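Local coordinates for protein glycosyl hydrolase BlGH5_18 (Bifidobacterium longum subsp. infantis, PDB 7LQX) that probably hydrolyses glycosidic linkages during N-glycan breakdown, as a subfamily GH5_18 glycoside hydrolase of a gut bacterium, at residues V65-W69 with P70-P74; T77-R81 with K82-D86; M176-S179 with S180-D184; L255-A258 with E259-R262; A263-N267 with P268-V272. All blocks are in the same frame, centred on the assembly; numbering follows the deposited sequence. Where two conformers were deposited one is given.

The five contacts follow one another along a (β/α)8 barrel, the fold of GH5 enzymes. Interaction 1 leaves strand 62-65 through the short helix 69-72, and interaction 2 opens helix 81-96. The two touch, with centres about 8 Å apart, and both reach the second subunit. Interaction 3 begins helix 180-191, its centre about 23 Å from that of interaction 1. Interactions 4 and 5, centres about 10 Å apart, both use helix 248-264, interaction 5 adding the turn that leads into strand 272-277. Interaction 4 sits across the chain's centre from interactions 1 and 2, centre to centre about 31 and 37 Å. One side thus meets the partner subunit, while the far side forms a single β-α-β connection.

Interaction 1 of 5, residues V65-W69 with P70-P74; sequences VFPVW and PYLQP
The Tyr71 ring carries Val68 on one face, and the Trp69 indole takes Gln73 at its edge. Val68 CG1 sits above the phenol toward its rim, 3.5 Å from Tyr71 CE2, in a CH-pi contact; the two side chains run side by side in the same direction. At the indole, NE1 donates to Gln73 OE1 over 2.9 Å, almost perfectly straight (N-H...O 178°). The acceptor lies in the indole plane and offers a lone pair in its own carbonyl plane, although ring and amide are turned 47° apart. Trp69 CG stands anti to its backbone N (chi1 -169°), which swings the indole alongside the extended Gln73 chain. The other end of that amide, NE2, is held by Ala137 O, fixing which way the amide is flipped.

The backbone makes one tight turn here. Val68, the N-cap of helix 69-72, accepts through its O from Leu72 N at 3.2 Å and from Tyr71 N at 3.1 Å, the latter arriving from above the carbonyl plane. Gln73 N closes on Trp69 O at 2.9 Å. In front of the cap, Pro67 CB meets Leu72 CD1 at 3.8 Å, the pairing of a hydrophobic staple. Phe106 meets the Trp69 ring edge-to-face, and Tyr71 packs on Leu41 of the second subunit.

In this buried setting a straight indole-amide bond is likely to count for more than it would in water: it satisfies the NE1 hydrogen and, with NE2 also engaged, leaves the Gln73 amide little freedom to rotate.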
# COMPACT_ATOMS: atom_id res chain seq x y z
N VAL A 65 -20.29 0.39 -4.97
CA VAL A 65 -19.08 -0.29 -5.41
C VAL A 65 -17.84 0.49 -5.01
O VAL A 65 -17.86 1.72 -4.87
CB VAL A 65 -19.09 -0.59 -6.92
CG1 VAL A 65 -20.34 -1.37 -7.28
CG2 VAL A 65 -19.00 0.70 -7.72
N PHE A 66 -16.75 -0.25 -4.85
CA PHE A 66 -15.54 0.21 -4.19
C PHE A 66 -14.26 -0.08 -4.97
O PHE A 66 -13.64 -1.13 -4.79
CB PHE A 66 -15.41 -0.48 -2.82
CG PHE A 66 -16.61 -0.31 -1.94
CD1 PHE A 66 -16.68 0.75 -1.06
CD2 PHE A 66 -17.67 -1.19 -1.99
CE1 PHE A 66 -17.77 0.93 -0.24
CE2 PHE A 66 -18.78 -1.03 -1.17
CZ PHE A 66 -18.82 0.03 -0.29
N PRO A 67 -13.81 0.86 -5.80
CA PRO A 67 -12.44 0.78 -6.33
C PRO A 67 -11.43 0.99 -5.21
O PRO A 67 -11.75 1.45 -4.11
CB PRO A 67 -12.38 1.91 -7.36
CG PRO A 67 -13.40 2.89 -6.88
CD PRO A 67 -14.50 2.08 -6.27
N VAL A 68 -10.18 0.63 -5.49
CA VAL A 68 -9.10 0.67 -4.51
C VAL A 68 -8.06 1.71 -4.92
O VAL A 68 -7.57 1.70 -6.05
CB VAL A 68 -8.49 -0.73 -4.31
CG1 VAL A 68 -7.22 -0.69 -3.47
CG2 VAL A 68 -9.52 -1.63 -3.66
N TRP A 69 -7.73 2.60 -3.99
CA TRP A 69 -7.01 3.83 -4.32
C TRP A 69 -5.61 3.60 -4.86
O TRP A 69 -5.25 4.23 -5.86
CB TRP A 69 -7.00 4.73 -3.08
CG TRP A 69 -6.55 6.14 -3.28
CD1 TRP A 69 -6.25 6.77 -4.45
CD2 TRP A 69 -6.35 7.10 -2.24
NE1 TRP A 69 -5.88 8.07 -4.21
CE2 TRP A 69 -5.93 8.29 -2.85
CE3 TRP A 69 -6.50 7.06 -0.85
CZ2 TRP A 69 -5.66 9.45 -2.12
CZ3 TRP A 69 -6.23 8.21 -0.13
CH2 TRP A 69 -5.81 9.38 -0.76
N PRO A 70 -4.78 2.73 -4.26
CA PRO A 70 -3.44 2.51 -4.82
C PRO A 70 -3.44 1.96 -6.23
O PRO A 70 -2.40 2.01 -6.89
CB PRO A 70 -2.77 1.54 -3.82
CG PRO A 70 -3.86 1.09 -2.89
CD PRO A 70 -4.95 2.13 -2.92
N TYR A 71 -4.56 1.39 -6.71
CA TYR A 71 -4.62 0.93 -8.09
C TYR A 71 -5.10 2.04 -9.03
O TYR A 71 -4.67 2.09 -10.19
CB TYR A 71 -5.53 -0.30 -8.25
CG TYR A 71 -5.34 -1.37 -7.19
CD1 TYR A 71 -4.13 -1.56 -6.55
CD2 TYR A 71 -6.40 -2.18 -6.83
CE1 TYR A 71 -3.99 -2.52 -5.56
CE2 TYR A 71 -6.27 -3.13 -5.85
CZ TYR A 71 -5.07 -3.31 -5.22
OH TYR A 71 -4.97 -4.26 -4.24
N LEU A 72 -5.97 2.93 -8.52
CA LEU A 72 -6.45 4.05 -9.32
C LEU A 72 -5.38 5.12 -9.49
O LEU A 72 -5.31 5.77 -10.55
CB LEU A 72 -7.65 4.71 -8.64
CG LEU A 72 -9.02 4.03 -8.69
CD1 LEU A 72 -9.98 4.80 -7.80
CD2 LEU A 72 -9.54 3.97 -10.11
N GLN A 73 -4.58 5.37 -8.46
CA GLN A 73 -3.67 6.51 -8.42
C GLN A 73 -2.37 6.08 -7.75
O GLN A 73 -2.05 6.49 -6.63
CB GLN A 73 -4.33 7.67 -7.68
CG GLN A 73 -3.67 9.01 -7.86
CD GLN A 73 -4.54 10.13 -7.33
OE1 GLN A 73 -5.15 10.00 -6.26
NE2 GLN A 73 -4.61 11.22 -8.07
N PRO A 74 -1.59 5.24 -8.43
CA PRO A 74 -0.39 4.66 -7.80
C PRO A 74 0.73 5.65 -7.57
O PRO A 74 1.60 5.39 -6.74
CB PRO A 74 0.02 3.56 -8.79
CG PRO A 74 -0.53 4.02 -10.11
CD PRO A 74 -1.83 4.70 -9.78

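Interaction 2 of 5, residues T77-R81 with K82-D86; sequences TWINR and KAIAD. With EDO (1,2-ethanediol), chain B.
Asn80 holds its CG anti to the backbone N (chi1 171°), which brings OD1 forward over the first turn of the helix beginning behind it, to Lys82 N and Ala83 N. Both bonds are weak, 3.1 Å from Lys82 N to Asn80 OD1 and 3.2 Å from Ala83 N, and the former is strongly bent (N-H...O 120°). The same torsion lays Asn80 ND2 against Ala83 CB at 3.3 Å, while its stronger polar link runs to Tyr71 O.

Ile79 and Ile84 meet by their methyls, CG2 to CD1, at 3.5 Å, the two chains crossing at a slant beside helix 132-149. Behind them the main chain bonds as a helix, Ile84 N to Asn80 O and Ala85 N to Arg81 O. From the first turn Lys82, bent at chi2, reaches one turn on with NZ to the syn lone pair of Asp86 OD2, a salt bridge of 2.7 Å.

Trp78 points its NE1 at a 1,2-ethanediol, probably from the crystallisation liquor, with O1 at 2.8 Å near the ring plane. With an alanine here the diol would probably lose its indole donor, and a gap would be likely to open beside Met321 of the second subunit, on which the ring packs.

Asn80 as N-cap, with the Ile79-Ile84 hydrophobic staple, is a characteristic helix start, here that of helix 81-96, which follows strand 62-65 in the (β/α)8 barrel.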
# COMPACT_ATOMS: atom_id res chain seq x y z
N THR A 77 0.55 11.88 -9.43
CA THR A 77 0.16 12.43 -10.73
C THR A 77 0.24 11.38 -11.84
O THR A 77 0.59 11.69 -12.98
CB THR A 77 1.01 13.65 -11.06
OG1 THR A 77 2.39 13.31 -11.00
CG2 THR A 77 0.74 14.77 -10.07
N TRP A 78 -0.11 10.14 -11.51
CA TRP A 78 -0.23 9.07 -12.50
C TRP A 78 -1.54 8.34 -12.18
O TRP A 78 -1.57 7.47 -11.30
CB TRP A 78 0.95 8.11 -12.44
CG TRP A 78 1.04 7.17 -13.61
CD1 TRP A 78 0.65 5.86 -13.67
CD2 TRP A 78 1.58 7.48 -14.90
NE1 TRP A 78 0.91 5.34 -14.91
CE2 TRP A 78 1.49 6.32 -15.69
CE3 TRP A 78 2.15 8.63 -15.45
CZ2 TRP A 78 1.94 6.27 -17.00
CZ3 TRP A 78 2.59 8.58 -16.76
CH2 TRP A 78 2.48 7.41 -17.52
N ILE A 79 -2.60 8.72 -12.86
CA ILE A 79 -3.90 8.09 -12.70
C ILE A 79 -3.99 6.95 -13.70
O ILE A 79 -3.72 7.14 -14.89
CB ILE A 79 -5.04 9.11 -12.88
CG1 ILE A 79 -5.04 10.07 -11.69
CG2 ILE A 79 -6.38 8.40 -13.03
CD1 ILE A 79 -5.93 11.28 -11.88
N ASN A 80 -4.35 5.77 -13.21
CA ASN A 80 -4.36 4.55 -14.00
C ASN A 80 -5.68 4.51 -14.75
O ASN A 80 -6.72 4.16 -14.20
CB ASN A 80 -4.19 3.37 -13.05
CG ASN A 80 -4.39 2.04 -13.71
OD1 ASN A 80 -4.56 1.94 -14.92
ND2 ASN A 80 -4.38 0.98 -12.90
N ARG A 81 -5.64 4.87 -16.03
CA ARG A 81 -6.88 5.00 -16.78
C ARG A 81 -7.55 3.66 -17.00
O ARG A 81 -8.78 3.61 -17.12
CB ARG A 81 -6.61 5.78 -18.06
CG ARG A 81 -5.99 7.15 -17.76
CD ARG A 81 -6.21 8.18 -18.86
NE ARG A 81 -5.71 9.49 -18.45
CZ ARG A 81 -6.45 10.44 -17.88
NH1 ARG A 81 -7.75 10.24 -17.66
NH2 ARG A 81 -5.90 11.60 -17.54
N LYS A 82 -6.79 2.57 -17.01
CA LYS A 82 -7.40 1.24 -17.09
C LYS A 82 -8.21 0.94 -15.84
O LYS A 82 -9.29 0.34 -15.91
CB LYS A 82 -6.34 0.17 -17.32
CG LYS A 82 -6.91 -1.19 -17.69
CD LYS A 82 -7.11 -2.06 -16.46
CE LYS A 82 -7.55 -3.46 -16.85
NZ LYS A 82 -7.58 -4.36 -15.66
N ALA A 83 -7.72 1.36 -14.67
CA ALA A 83 -8.46 1.15 -13.44
C ALA A 83 -9.77 1.94 -13.47
O ALA A 83 -10.81 1.44 -13.04
CB ALA A 83 -7.61 1.55 -12.24
N ILE A 84 -9.73 3.16 -14.01
CA ILE A 84 -10.96 3.94 -14.16
C ILE A 84 -11.92 3.22 -15.10
O ILE A 84 -13.12 3.09 -14.82
CB ILE A 84 -10.66 5.38 -14.63
CG1 ILE A 84 -10.01 6.17 -13.48
CG2 ILE A 84 -11.92 6.07 -15.13
CD1 ILE A 84 -9.71 7.62 -13.79
N ALA A 85 -11.40 2.73 -16.23
CA ALA A 85 -12.23 1.99 -17.17
C ALA A 85 -12.86 0.77 -16.52
O ALA A 85 -14.00 0.41 -16.83
CB ALA A 85 -11.42 1.59 -18.41
N ASP A 86 -12.13 0.10 -15.62
CA ASP A 86 -12.69 -1.06 -14.94
C ASP A 86 -13.84 -0.66 -14.01
O ASP A 86 -14.83 -1.39 -13.91
CB ASP A 86 -11.60 -1.79 -14.14
CG ASP A 86 -10.62 -2.54 -15.02
OD1 ASP A 86 -10.91 -2.79 -16.20
OD2 ASP A 86 -9.55 -2.92 -14.49
C1 EDO B . 0.04 1.90 -16.29
O1 EDO B . 0.93 3.01 -16.45
C2 EDO B . -0.95 2.17 -15.16
O2 EDO B . -0.24 2.48 -13.96

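Interaction 3 of 5, residues M176-S179 with S180-D184; sequences MATS and SRRID. With SO4 (sulfate ion), chain H.
Thr178 and Ser179 close against Arg182 and Ile183 on the packed side of this helix start, whereas Arg181 heads off toward solvent. On the inner side Thr178 CG2 meets Ile183 CD1 at 3.8 Å, the chains crossing at about a right angle in the positions of a hydrophobic staple. Thr178 also runs across Arg182, its OG1 3.6 Å from Arg182 CG, while that hydroxyl bonds to Glu130. Arg182, bent at chi2 (53°), turns its guanidinium away, and its NE bonds to Phe129 O.

Ser179 is the N-cap of helix 180-191. Its OG accepts weakly from Arg182 N at 3.4 Å, and its O takes Ile183 N at 2.9 Å, close to straight. Phe217 and Gln221 press on Ile183 from beyond.

The outer side is looser. Arg181, bent at chi3, touches a sulfate, probably from the crystallisation liquor, through one bond: NH2 to O3 at 2.9 Å, the anion lying at the edge of the guanidinium.

With the serine bond so long, hold on the first turn probably rests as much on the Ile183 bond and the methyl packing as on the cap, and the positive charge of Arg181 probably accounts for the sulfate settling there.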
# COMPACT_ATOMS: atom_id res chain seq x y z
N MSE A 176 -3.78 11.12 10.28
CA MSE A 176 -3.66 12.34 9.51
C MSE A 176 -4.43 13.41 10.26
O MSE A 176 -5.62 13.63 10.03
CB MSE A 176 -4.22 12.10 8.12
CG MSE A 176 -3.44 11.02 7.36
SE MSE A 176 -4.39 10.57 5.75
CE MSE A 176 -3.14 9.30 5.03
N ALA A 177 -3.74 14.07 11.19
CA ALA A 177 -4.40 14.97 12.11
C ALA A 177 -4.98 16.18 11.38
O ALA A 177 -4.38 16.70 10.44
CB ALA A 177 -3.42 15.44 13.19
N THR A 178 -6.14 16.62 11.83
CA THR A 178 -6.83 17.72 11.15
C THR A 178 -7.78 18.38 12.14
O THR A 178 -7.64 18.24 13.35
CB THR A 178 -7.47 17.20 9.85
OG1 THR A 178 -8.03 18.29 9.11
CG2 THR A 178 -8.53 16.16 10.13
N SER A 179 -8.71 19.18 11.61
CA SER A 179 -9.61 19.96 12.45
C SER A 179 -10.93 20.08 11.71
O SER A 179 -11.00 19.94 10.49
CB SER A 179 -9.06 21.36 12.72
OG SER A 179 -9.00 22.12 11.52
N SER A 180 -12.00 20.37 12.46
CA SER A 180 -13.32 20.41 11.84
C SER A 180 -13.45 21.54 10.82
O SER A 180 -14.13 21.37 9.81
CB SER A 180 -14.43 20.48 12.90
OG SER A 180 -14.36 21.66 13.67
N ARG A 181 -12.79 22.69 11.06
CA ARG A 181 -12.84 23.76 10.07
C ARG A 181 -12.13 23.36 8.78
O ARG A 181 -12.61 23.66 7.69
CB ARG A 181 -12.21 25.03 10.63
CG ARG A 181 -13.20 25.96 11.27
CD ARG A 181 -12.51 27.25 11.72
NE ARG A 181 -12.44 28.26 10.66
CZ ARG A 181 -12.21 29.55 10.88
NH1 ARG A 181 -12.04 29.97 12.12
NH2 ARG A 181 -12.17 30.42 9.88
N ARG A 182 -11.02 22.64 8.89
CA ARG A 182 -10.35 22.19 7.68
C ARG A 182 -11.19 21.15 6.94
O ARG A 182 -11.25 21.15 5.71
CB ARG A 182 -8.98 21.61 8.00
CG ARG A 182 -8.30 21.01 6.80
CD ARG A 182 -8.22 21.96 5.61
NE ARG A 182 -7.83 21.25 4.40
CZ ARG A 182 -8.15 21.64 3.17
NH1 ARG A 182 -8.86 22.74 2.97
NH2 ARG A 182 -7.75 20.93 2.13
N ILE A 183 -11.84 20.25 7.69
CA ILE A 183 -12.68 19.23 7.06
C ILE A 183 -13.89 19.87 6.38
O ILE A 183 -14.31 19.43 5.32
CB ILE A 183 -13.05 18.15 8.09
CG1 ILE A 183 -11.80 17.33 8.47
CG2 ILE A 183 -14.18 17.25 7.58
CD1 ILE A 183 -11.09 16.66 7.31
N ASP A 184 -14.45 20.93 6.97
CA ASP A 184 -15.52 21.65 6.28
C ASP A 184 -15.08 22.04 4.87
O ASP A 184 -15.83 21.86 3.89
CB ASP A 184 -15.88 22.93 7.04
CG ASP A 184 -16.64 22.69 8.32
OD1 ASP A 184 -17.26 21.63 8.50
OD2 ASP A 184 -16.67 23.62 9.16
S SO4 H . -12.40 28.96 6.46
O1 SO4 H . -11.14 28.28 6.75
O2 SO4 H . -12.64 28.98 5.02
O3 SO4 H . -12.35 30.33 6.96
O4 SO4 H . -13.49 28.24 7.12

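Interaction 4 of 5, residues L255-A258 with E259-R262; sequences LYLA and ELSR
Ala258 O is gripped twice, by Ser261 OG at 2.8 Å and by Arg262 N at 3.2 Å, both reaching it from the same face of the carbonyl plane. The hydroxyl gets there because Ser261 OG lies between its backbone N and carbonyl carbon (chi1 76°), folding it back against the preceding turn. This buried serine thus finds its acceptor within its own helix, while Thr229 and Ile231 of strand 229-233 and Trp210 pack on it.

The regular helical bonds run alongside: Glu259 N to Leu255 O at 2.9 Å and Leu260 N to Tyr256 O at 2.8 Å. Helix 248-264 is the crossover of a β-α-β unit in the barrel, joining the neighbouring parallel strands 229-233 and 272-277. Its other flank meets helix 388-399, where Phe390 and Trp393 stand edge-to-face with the Tyr256 ring; Tyr256 OH bonds to Cys383 O, just before that helix.

Leu260 CD2 lies 4.0 Å from Leu257 CD2 and 4.1 Å from Tyr256 CE2, approaching the phenol ring at a slant. On another side Leu255 and Glu259 run in step, CD1 to OE2 3.9 Å apart.

Glu259 bends at chi2 and offers the syn lone pair of OE1 to Arg262 NH1 at 2.8 Å, the acceptor tilted 23° from the guanidinium plane; OE1 also bonds to Thr404, and NH1 to Asn363. A leucine in place of Glu259 would probably leave Arg262 without its charged mate and the Thr404 hydroxyl without this acceptor.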
# COMPACT_ATOMS: atom_id res chain seq x y z
N LEU A 255 -32.38 2.80 13.20
CA LEU A 255 -33.37 3.86 13.35
C LEU A 255 -32.84 4.99 14.21
O LEU A 255 -33.04 6.18 13.90
CB LEU A 255 -34.64 3.28 13.99
CG LEU A 255 -35.71 4.30 14.38
CD1 LEU A 255 -36.19 5.09 13.18
CD2 LEU A 255 -36.89 3.61 15.06
N TYR A 256 -32.17 4.64 15.31
CA TYR A 256 -31.64 5.66 16.21
C TYR A 256 -30.66 6.58 15.48
O TYR A 256 -30.76 7.80 15.60
CB TYR A 256 -30.95 5.01 17.40
CG TYR A 256 -30.20 6.00 18.25
CD1 TYR A 256 -30.87 6.95 19.01
CD2 TYR A 256 -28.82 6.02 18.27
CE1 TYR A 256 -30.20 7.87 19.77
CE2 TYR A 256 -28.12 6.93 19.04
CZ TYR A 256 -28.82 7.86 19.78
OH TYR A 256 -28.16 8.78 20.56
N LEU A 257 -29.71 6.01 14.74
CA LEU A 257 -28.76 6.86 14.03
C LEU A 257 -29.47 7.73 13.01
O LEU A 257 -29.09 8.89 12.80
CB LEU A 257 -27.68 6.02 13.37
CG LEU A 257 -26.55 5.58 14.29
CD1 LEU A 257 -25.44 4.87 13.52
CD2 LEU A 257 -25.97 6.76 15.08
N ALA A 258 -30.48 7.19 12.33
CA ALA A 258 -31.22 8.01 11.38
C ALA A 258 -31.87 9.20 12.07
O ALA A 258 -31.76 10.34 11.60
CB ALA A 258 -32.26 7.15 10.66
N GLU A 259 -32.54 8.96 13.20
CA GLU A 259 -33.18 10.06 13.92
C GLU A 259 -32.16 11.02 14.51
O GLU A 259 -32.37 12.23 14.51
CB GLU A 259 -34.09 9.50 15.02
CG GLU A 259 -35.30 8.73 14.51
CD GLU A 259 -36.16 9.54 13.56
OE1 GLU A 259 -36.17 10.79 13.64
OE2 GLU A 259 -36.84 8.93 12.72
N LEU A 260 -31.05 10.49 15.02
CA LEU A 260 -30.00 11.36 15.54
C LEU A 260 -29.52 12.31 14.46
O LEU A 260 -29.34 13.51 14.71
CB LEU A 260 -28.85 10.50 16.08
CG LEU A 260 -27.67 11.24 16.68
CD1 LEU A 260 -28.05 12.07 17.88
CD2 LEU A 260 -26.59 10.23 17.06
N SER A 261 -29.31 11.80 13.24
CA SER A 261 -28.82 12.66 12.18
C SER A 261 -29.81 13.77 11.86
O SER A 261 -29.40 14.90 11.56
CB SER A 261 -28.49 11.82 10.94
OG SER A 261 -29.64 11.41 10.21
N ARG A 262 -31.10 13.49 11.96
CA ARG A 262 -32.11 14.51 11.67
C ARG A 262 -32.01 15.70 12.61
O ARG A 262 -32.41 16.81 12.24
CB ARG A 262 -33.51 13.90 11.75
CG ARG A 262 -33.84 12.95 10.62
CD ARG A 262 -35.22 12.38 10.86
NE ARG A 262 -36.28 13.37 10.66
CZ ARG A 262 -37.52 13.26 11.14
NH1 ARG A 262 -37.85 12.24 11.91
NH2 ARG A 262 -38.42 14.19 10.84

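Interaction 5 of 5, residues A263-N267 with P268-V272; sequences AFARN and PDRPV
The amide of Asn267 lies over the backbone of Asp269 and Arg270, adding an Asx turn to the type I beta turn that runs from Asn267 to Arg270. This turn follows helix 248-264 and leads into barrel strand 272-277. Arg270 N closes it on Asn267 O at 3.1 Å. Asn267 OD1, brought round with CG anti to the backbone N (chi1 167°), takes Asp269 N at 2.9 Å, the donor standing well above the amide plane (63° out of it).

Asp269 leans out beside that amide. A water gives a hydrogen to Asn267 OD1 and another to Asp269 OD2, so the water bridges the two acceptors; Asp269 OD1 forms a salt bridge with Arg419.

Arg270 goes the other way. From CG to NE it is fully extended, its CD passing Ala265 CB at 4.0 Å before the guanidinium runs inward. There Thr229 OG1 takes NE, Gly226 O takes NH1, and Ala222 O and Leu225 O take NH2, so a buried charge sits among neutral oxygens and is probably fixed in rotation by them.

Between the asparagine amide and the arginine lies a second water, in the guanidinium plane at its edge: it accepts from Arg270 NH1 at 3.0 Å and, weakly, from Asn267 ND2 at 3.4 Å.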
# COMPACT_ATOMS: atom_id res chain seq x y z
N ALA A 263 -31.54 15.49 13.83
CA ALA A 263 -31.40 16.62 14.75
C ALA A 263 -30.53 17.71 14.15
O ALA A 263 -30.73 18.90 14.42
CB ALA A 263 -30.77 16.14 16.06
N PHE A 264 -29.53 17.33 13.34
CA PHE A 264 -28.52 18.26 12.84
C PHE A 264 -28.76 18.72 11.41
O PHE A 264 -28.06 19.64 10.97
CB PHE A 264 -27.13 17.62 13.00
CG PHE A 264 -26.88 17.13 14.39
CD1 PHE A 264 -26.53 18.02 15.39
CD2 PHE A 264 -27.08 15.80 14.72
CE1 PHE A 264 -26.36 17.58 16.69
CE2 PHE A 264 -26.92 15.37 16.01
CZ PHE A 264 -26.57 16.25 16.99
N ALA A 265 -29.68 18.11 10.69
CA ALA A 265 -29.95 18.50 9.31
C ALA A 265 -30.76 19.79 9.30
O ALA A 265 -31.85 19.84 9.86
CB ALA A 265 -30.75 17.40 8.61
N ARG A 266 -30.23 20.83 8.65
CA ARG A 266 -30.98 22.07 8.56
C ARG A 266 -32.15 21.95 7.58
O ARG A 266 -33.13 22.69 7.70
CB ARG A 266 -30.06 23.21 8.14
CG ARG A 266 -28.94 23.48 9.12
CD ARG A 266 -28.15 24.73 8.77
NE ARG A 266 -27.43 24.62 7.50
CZ ARG A 266 -26.18 24.15 7.39
NH1 ARG A 266 -25.52 23.75 8.46
NH2 ARG A 266 -25.61 24.10 6.20
N ASN A 267 -32.06 21.05 6.61
CA ASN A 267 -33.14 20.83 5.66
C ASN A 267 -34.01 19.71 6.20
O ASN A 267 -33.55 18.56 6.26
CB ASN A 267 -32.55 20.44 4.31
CG ASN A 267 -33.59 19.90 3.34
OD1 ASN A 267 -34.80 20.08 3.52
ND2 ASN A 267 -33.13 19.22 2.29
N PRO A 268 -35.26 19.98 6.60
CA PRO A 268 -36.08 18.91 7.20
C PRO A 268 -36.46 17.80 6.25
O PRO A 268 -36.96 16.76 6.71
CB PRO A 268 -37.32 19.66 7.71
CG PRO A 268 -37.42 20.83 6.82
CD PRO A 268 -35.99 21.26 6.54
N ASP A 269 -36.25 17.98 4.94
CA ASP A 269 -36.53 16.96 3.94
C ASP A 269 -35.28 16.20 3.51
O ASP A 269 -35.36 15.39 2.59
CB ASP A 269 -37.24 17.60 2.74
CG ASP A 269 -38.54 18.28 3.14
OD1 ASP A 269 -39.31 17.66 3.89
OD2 ASP A 269 -38.76 19.43 2.73
N ARG A 270 -34.14 16.43 4.15
CA ARG A 270 -32.91 15.77 3.73
C ARG A 270 -33.05 14.26 3.79
O ARG A 270 -33.46 13.72 4.83
CB ARG A 270 -31.76 16.21 4.62
CG ARG A 270 -30.45 15.55 4.26
CD ARG A 270 -29.36 16.06 5.16
NE ARG A 270 -28.03 15.50 4.97
CZ ARG A 270 -27.11 15.97 4.13
NH1 ARG A 270 -27.41 16.99 3.33
NH2 ARG A 270 -25.90 15.42 4.08
N PRO A 271 -32.72 13.54 2.72
CA PRO A 271 -32.77 12.07 2.79
C PRO A 271 -31.69 11.51 3.68
O PRO A 271 -30.57 12.03 3.75
CB PRO A 271 -32.56 11.63 1.33
CG PRO A 271 -32.84 12.87 0.50
CD PRO A 271 -32.39 14.01 1.37
N VAL A 272 -32.03 10.42 4.37
CA VAL A 272 -31.10 9.62 5.15
C VAL A 272 -30.90 8.30 4.42
O VAL A 272 -31.85 7.54 4.23
CB VAL A 272 -31.63 9.37 6.57
CG1 VAL A 272 -30.66 8.48 7.33
CG2 VAL A 272 -31.83 10.68 7.31
O HOH W 1 -29.80 18.70 2.78
O HOH W 2 -37.12 21.38 2.60